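Local coordinates for protein Asp/Glu-specific dipeptidyl-peptidase (Flavobacterium psychrophilum, PDB 5JXF) that removes dipeptides from the N-terminus of oligopeptides as a serine peptidase of family S46, strictly requiring aspartate or glutamate at the P1 position, at residues S239-P251 with S255-L267. Sequence-based numbering, arbitrary orientation.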
# COMPACT_ATOMS: atom_id res chain seq x y z
N SER A 239 -22.39 -15.00 -6.63
CA SER A 239 -22.80 -16.27 -7.24
C SER A 239 -24.33 -16.34 -7.21
O SER A 239 -24.97 -15.59 -6.49
CB SER A 239 -22.17 -17.47 -6.53
OG SER A 239 -22.53 -17.49 -5.15
N MET A 240 -24.90 -17.22 -8.03
CA MET A 240 -26.35 -17.28 -8.17
C MET A 240 -26.88 -18.67 -7.90
O MET A 240 -26.31 -19.66 -8.33
CB MET A 240 -26.78 -16.82 -9.56
CG MET A 240 -26.53 -15.33 -9.80
SD MET A 240 -27.19 -14.73 -11.35
CE MET A 240 -26.95 -12.96 -11.18
N PHE A 241 -27.99 -18.71 -7.17
CA PHE A 241 -28.64 -19.96 -6.83
C PHE A 241 -30.10 -19.85 -7.20
O PHE A 241 -30.56 -18.75 -7.52
CB PHE A 241 -28.45 -20.26 -5.34
CG PHE A 241 -27.05 -20.67 -4.97
CD1 PHE A 241 -26.05 -19.72 -4.82
CD2 PHE A 241 -26.73 -22.01 -4.80
CE1 PHE A 241 -24.77 -20.10 -4.48
CE2 PHE A 241 -25.45 -22.40 -4.45
CZ PHE A 241 -24.47 -21.44 -4.29
N ARG A 242 -30.84 -20.96 -7.17
CA ARG A 242 -32.28 -20.88 -7.41
C ARG A 242 -33.03 -21.70 -6.36
O ARG A 242 -32.70 -22.86 -6.13
CB ARG A 242 -32.67 -21.36 -8.81
CG ARG A 242 -34.17 -21.18 -9.09
CD ARG A 242 -34.61 -21.83 -10.37
NE ARG A 242 -33.74 -21.47 -11.48
CZ ARG A 242 -33.82 -20.32 -12.13
NH1 ARG A 242 -34.73 -19.41 -11.77
NH2 ARG A 242 -32.98 -20.06 -13.13
N VAL A 243 -34.01 -21.09 -5.71
CA VAL A 243 -34.75 -21.77 -4.65
C VAL A 243 -35.84 -22.62 -5.33
O VAL A 243 -36.52 -22.16 -6.24
CB VAL A 243 -35.38 -20.77 -3.66
CG1 VAL A 243 -36.16 -21.52 -2.55
CG2 VAL A 243 -34.33 -19.86 -3.07
N TYR A 244 -35.98 -23.87 -4.90
CA TYR A 244 -36.99 -24.76 -5.47
C TYR A 244 -38.01 -25.13 -4.41
O TYR A 244 -37.68 -25.17 -3.21
CB TYR A 244 -36.34 -26.02 -6.04
CG TYR A 244 -35.78 -25.83 -7.43
CD1 TYR A 244 -34.57 -25.15 -7.64
CD2 TYR A 244 -36.45 -26.34 -8.53
CE1 TYR A 244 -34.07 -24.99 -8.91
CE2 TYR A 244 -35.97 -26.17 -9.80
CZ TYR A 244 -34.78 -25.50 -9.99
OH TYR A 244 -34.32 -25.36 -11.27
N ALA A 245 -39.24 -25.41 -4.83
CA ALA A 245 -40.32 -25.73 -3.89
C ALA A 245 -41.22 -26.85 -4.44
O ALA A 245 -41.12 -27.18 -5.61
CB ALA A 245 -41.14 -24.49 -3.60
N ASN A 246 -42.09 -27.44 -3.60
CA ASN A 246 -43.00 -28.46 -4.14
C ASN A 246 -44.19 -27.83 -4.84
O ASN A 246 -44.23 -26.61 -5.02
CB ASN A 246 -43.50 -29.45 -3.05
CG ASN A 246 -44.20 -28.76 -1.89
OD1 ASN A 246 -44.69 -27.64 -2.00
ND2 ASN A 246 -44.30 -29.47 -0.76
N LYS A 247 -45.18 -28.63 -5.24
CA LYS A 247 -46.26 -28.11 -6.07
C LYS A 247 -47.17 -27.13 -5.33
O LYS A 247 -48.00 -26.46 -5.94
CB LYS A 247 -47.06 -29.26 -6.70
CG LYS A 247 -46.36 -29.82 -7.95
CD LYS A 247 -47.25 -30.71 -8.80
N ASN A 248 -46.98 -27.00 -4.02
CA ASN A 248 -47.70 -26.03 -3.23
C ASN A 248 -46.88 -24.79 -2.90
O ASN A 248 -47.19 -24.06 -1.96
CB ASN A 248 -48.20 -26.68 -1.95
CG ASN A 248 -49.19 -27.80 -2.24
OD1 ASN A 248 -49.99 -27.71 -3.17
ND2 ASN A 248 -49.11 -28.87 -1.48
N ASN A 249 -45.82 -24.57 -3.68
CA ASN A 249 -44.91 -23.45 -3.44
C ASN A 249 -44.35 -23.45 -2.03
O ASN A 249 -44.16 -22.40 -1.41
CB ASN A 249 -45.61 -22.13 -3.73
CG ASN A 249 -44.63 -21.03 -4.12
OD1 ASN A 249 -43.69 -21.28 -4.87
ND2 ASN A 249 -44.85 -19.82 -3.60
N HIS A 250 -44.08 -24.65 -1.51
CA HIS A 250 -43.68 -24.85 -0.13
C HIS A 250 -42.34 -25.55 -0.07
O HIS A 250 -41.96 -26.22 -1.03
CB HIS A 250 -44.74 -25.70 0.63
CG HIS A 250 -46.00 -24.97 0.93
ND1 HIS A 250 -47.18 -25.62 1.26
CD2 HIS A 250 -46.29 -23.65 0.95
CE1 HIS A 250 -48.13 -24.73 1.47
NE2 HIS A 250 -47.61 -23.52 1.30
N PRO A 251 -41.62 -25.42 1.06
CA PRO A 251 -40.36 -26.13 1.25
C PRO A 251 -40.46 -27.62 1.00
O PRO A 251 -41.42 -28.28 1.39
CB PRO A 251 -40.03 -25.85 2.71
CG PRO A 251 -40.64 -24.54 2.99
CD PRO A 251 -41.92 -24.53 2.19
N SER A 255 -35.90 -32.93 -5.03
CA SER A 255 -36.64 -33.86 -5.87
C SER A 255 -36.69 -33.34 -7.30
O SER A 255 -36.93 -32.16 -7.52
CB SER A 255 -38.06 -34.07 -5.32
OG SER A 255 -38.90 -34.64 -6.31
N LYS A 256 -36.50 -34.24 -8.26
CA LYS A 256 -36.55 -33.85 -9.67
C LYS A 256 -37.91 -33.26 -10.05
O LYS A 256 -38.07 -32.68 -11.12
CB LYS A 256 -36.24 -35.05 -10.57
CG LYS A 256 -35.88 -34.68 -12.02
N ASP A 257 -38.89 -33.41 -9.16
CA ASP A 257 -40.23 -32.91 -9.43
C ASP A 257 -40.50 -31.60 -8.71
O ASP A 257 -41.57 -31.01 -8.89
CB ASP A 257 -41.27 -33.96 -9.03
CG ASP A 257 -40.83 -35.38 -9.37
OD1 ASP A 257 -40.39 -35.60 -10.52
OD2 ASP A 257 -40.94 -36.28 -8.50
N ASN A 258 -39.56 -31.13 -7.90
CA ASN A 258 -39.70 -29.79 -7.35
C ASN A 258 -39.67 -28.77 -8.47
O ASN A 258 -39.07 -29.01 -9.50
CB ASN A 258 -38.60 -29.48 -6.34
CG ASN A 258 -38.81 -30.20 -5.03
OD1 ASN A 258 -39.90 -30.73 -4.78
ND2 ASN A 258 -37.79 -30.19 -4.16
N VAL A 259 -40.35 -27.64 -8.28
CA VAL A 259 -40.33 -26.56 -9.27
C VAL A 259 -39.83 -25.23 -8.67
O VAL A 259 -39.77 -25.09 -7.45
CB VAL A 259 -41.74 -26.36 -9.88
CG1 VAL A 259 -42.27 -27.68 -10.44
CG2 VAL A 259 -42.70 -25.78 -8.85
N PRO A 260 -39.43 -24.27 -9.53
CA PRO A 260 -38.99 -22.97 -9.02
C PRO A 260 -39.96 -22.34 -8.04
O PRO A 260 -41.16 -22.25 -8.29
CB PRO A 260 -38.88 -22.12 -10.28
CG PRO A 260 -38.47 -23.09 -11.31
CD PRO A 260 -39.17 -24.39 -10.97
N TYR A 261 -39.42 -21.90 -6.92
CA TYR A 261 -40.17 -21.20 -5.91
C TYR A 261 -40.61 -19.85 -6.40
O TYR A 261 -39.80 -19.08 -6.95
CB TYR A 261 -39.33 -21.04 -4.67
CG TYR A 261 -39.87 -20.07 -3.66
CD1 TYR A 261 -41.06 -20.36 -2.96
CD2 TYR A 261 -39.17 -18.91 -3.35
CE1 TYR A 261 -41.56 -19.49 -2.02
CE2 TYR A 261 -39.65 -18.03 -2.41
CZ TYR A 261 -40.85 -18.32 -1.74
OH TYR A 261 -41.31 -17.44 -0.81
N ILE A 262 -41.89 -19.54 -6.21
CA ILE A 262 -42.39 -18.23 -6.58
C ILE A 262 -42.45 -17.35 -5.34
O ILE A 262 -43.18 -17.64 -4.38
CB ILE A 262 -43.78 -18.32 -7.27
CG1 ILE A 262 -43.69 -19.23 -8.51
CG2 ILE A 262 -44.32 -16.92 -7.60
CD1 ILE A 262 -45.04 -19.63 -9.09
N PRO A 263 -41.65 -16.27 -5.33
CA PRO A 263 -41.58 -15.47 -4.11
C PRO A 263 -42.73 -14.48 -3.96
O PRO A 263 -43.40 -14.14 -4.92
CB PRO A 263 -40.25 -14.73 -4.26
CG PRO A 263 -40.09 -14.57 -5.75
CD PRO A 263 -40.69 -15.83 -6.36
N LYS A 264 -42.91 -14.00 -2.73
CA LYS A 264 -43.85 -12.93 -2.45
C LYS A 264 -43.37 -11.57 -2.96
O LYS A 264 -44.19 -10.67 -3.18
CB LYS A 264 -44.10 -12.87 -0.94
CG LYS A 264 -44.58 -14.20 -0.39
CD LYS A 264 -44.63 -14.20 1.12
CE LYS A 264 -45.20 -15.52 1.67
NZ LYS A 264 -44.73 -15.71 3.06
N HIS A 265 -42.06 -11.44 -3.16
CA HIS A 265 -41.48 -10.19 -3.62
C HIS A 265 -40.08 -10.46 -4.14
O HIS A 265 -39.37 -11.34 -3.63
CB HIS A 265 -41.43 -9.14 -2.50
CG HIS A 265 -40.92 -7.79 -2.94
ND1 HIS A 265 -41.67 -6.93 -3.71
CD2 HIS A 265 -39.74 -7.16 -2.72
CE1 HIS A 265 -40.98 -5.83 -3.95
NE2 HIS A 265 -39.81 -5.94 -3.35
N PHE A 266 -39.66 -9.73 -5.16
CA PHE A 266 -38.31 -9.87 -5.65
C PHE A 266 -37.82 -8.49 -5.98
O PHE A 266 -38.62 -7.60 -6.21
CB PHE A 266 -38.24 -10.81 -6.85
CG PHE A 266 -38.86 -10.27 -8.10
CD1 PHE A 266 -40.23 -10.37 -8.32
CD2 PHE A 266 -38.06 -9.66 -9.07
CE1 PHE A 266 -40.79 -9.87 -9.48
CE2 PHE A 266 -38.62 -9.17 -10.23
CZ PHE A 266 -39.98 -9.27 -10.44
N LEU A 267 -36.50 -8.30 -5.96
CA LEU A 267 -35.93 -6.97 -6.10
C LEU A 267 -35.70 -6.69 -7.56
O LEU A 267 -35.02 -7.47 -8.25
CB LEU A 267 -34.61 -6.84 -5.32
CG LEU A 267 -34.68 -7.21 -3.83
CD1 LEU A 267 -33.28 -7.24 -3.22
CD2 LEU A 267 -35.54 -6.22 -3.10
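The backbone O of V259 accepts a hydrogen bond from A245 N at 2.7 Å, and Y244 CA also approaches it in a CA-H...O contact. V259 N in turn donates to A245 O, making this a hydrogen-bonded antiparallel pair, and Y261 N adds a further bond to V243 O, 3.0 Å away. Beyond the strand, the N249 amide grips both backbone polar groups of I262: OD1 receives I262 N (2.8 Å), while ND2 gives to I262 O (2.9 Å, N-H...O 174°), each on an in-plane lone pair of the accepting oxygen. With CG anti to the backbone N (chi1 -154°), that amide crosses the Y261 side chain at about a right angle, its plane only 15° from that of the ring, and N249 OD1 lies 3.4 Å from Y261 CD1. With alanine in place of N249, I262 N and O would probably lose these mates, and the chain after Y261 its tie to the 246-249 turn. V243 CG1 packs against Y261 CB, and F206 meets the Y261 ring. Y244 CE2 rests 3.8 Å from P260 CD, its hydroxyl held by E130. The result is a short antiparallel ladder pairing strand 259-260 with the C-terminal end of strand 239-245, which also pairs with strands 95-98 and 197-214 of the same sheet.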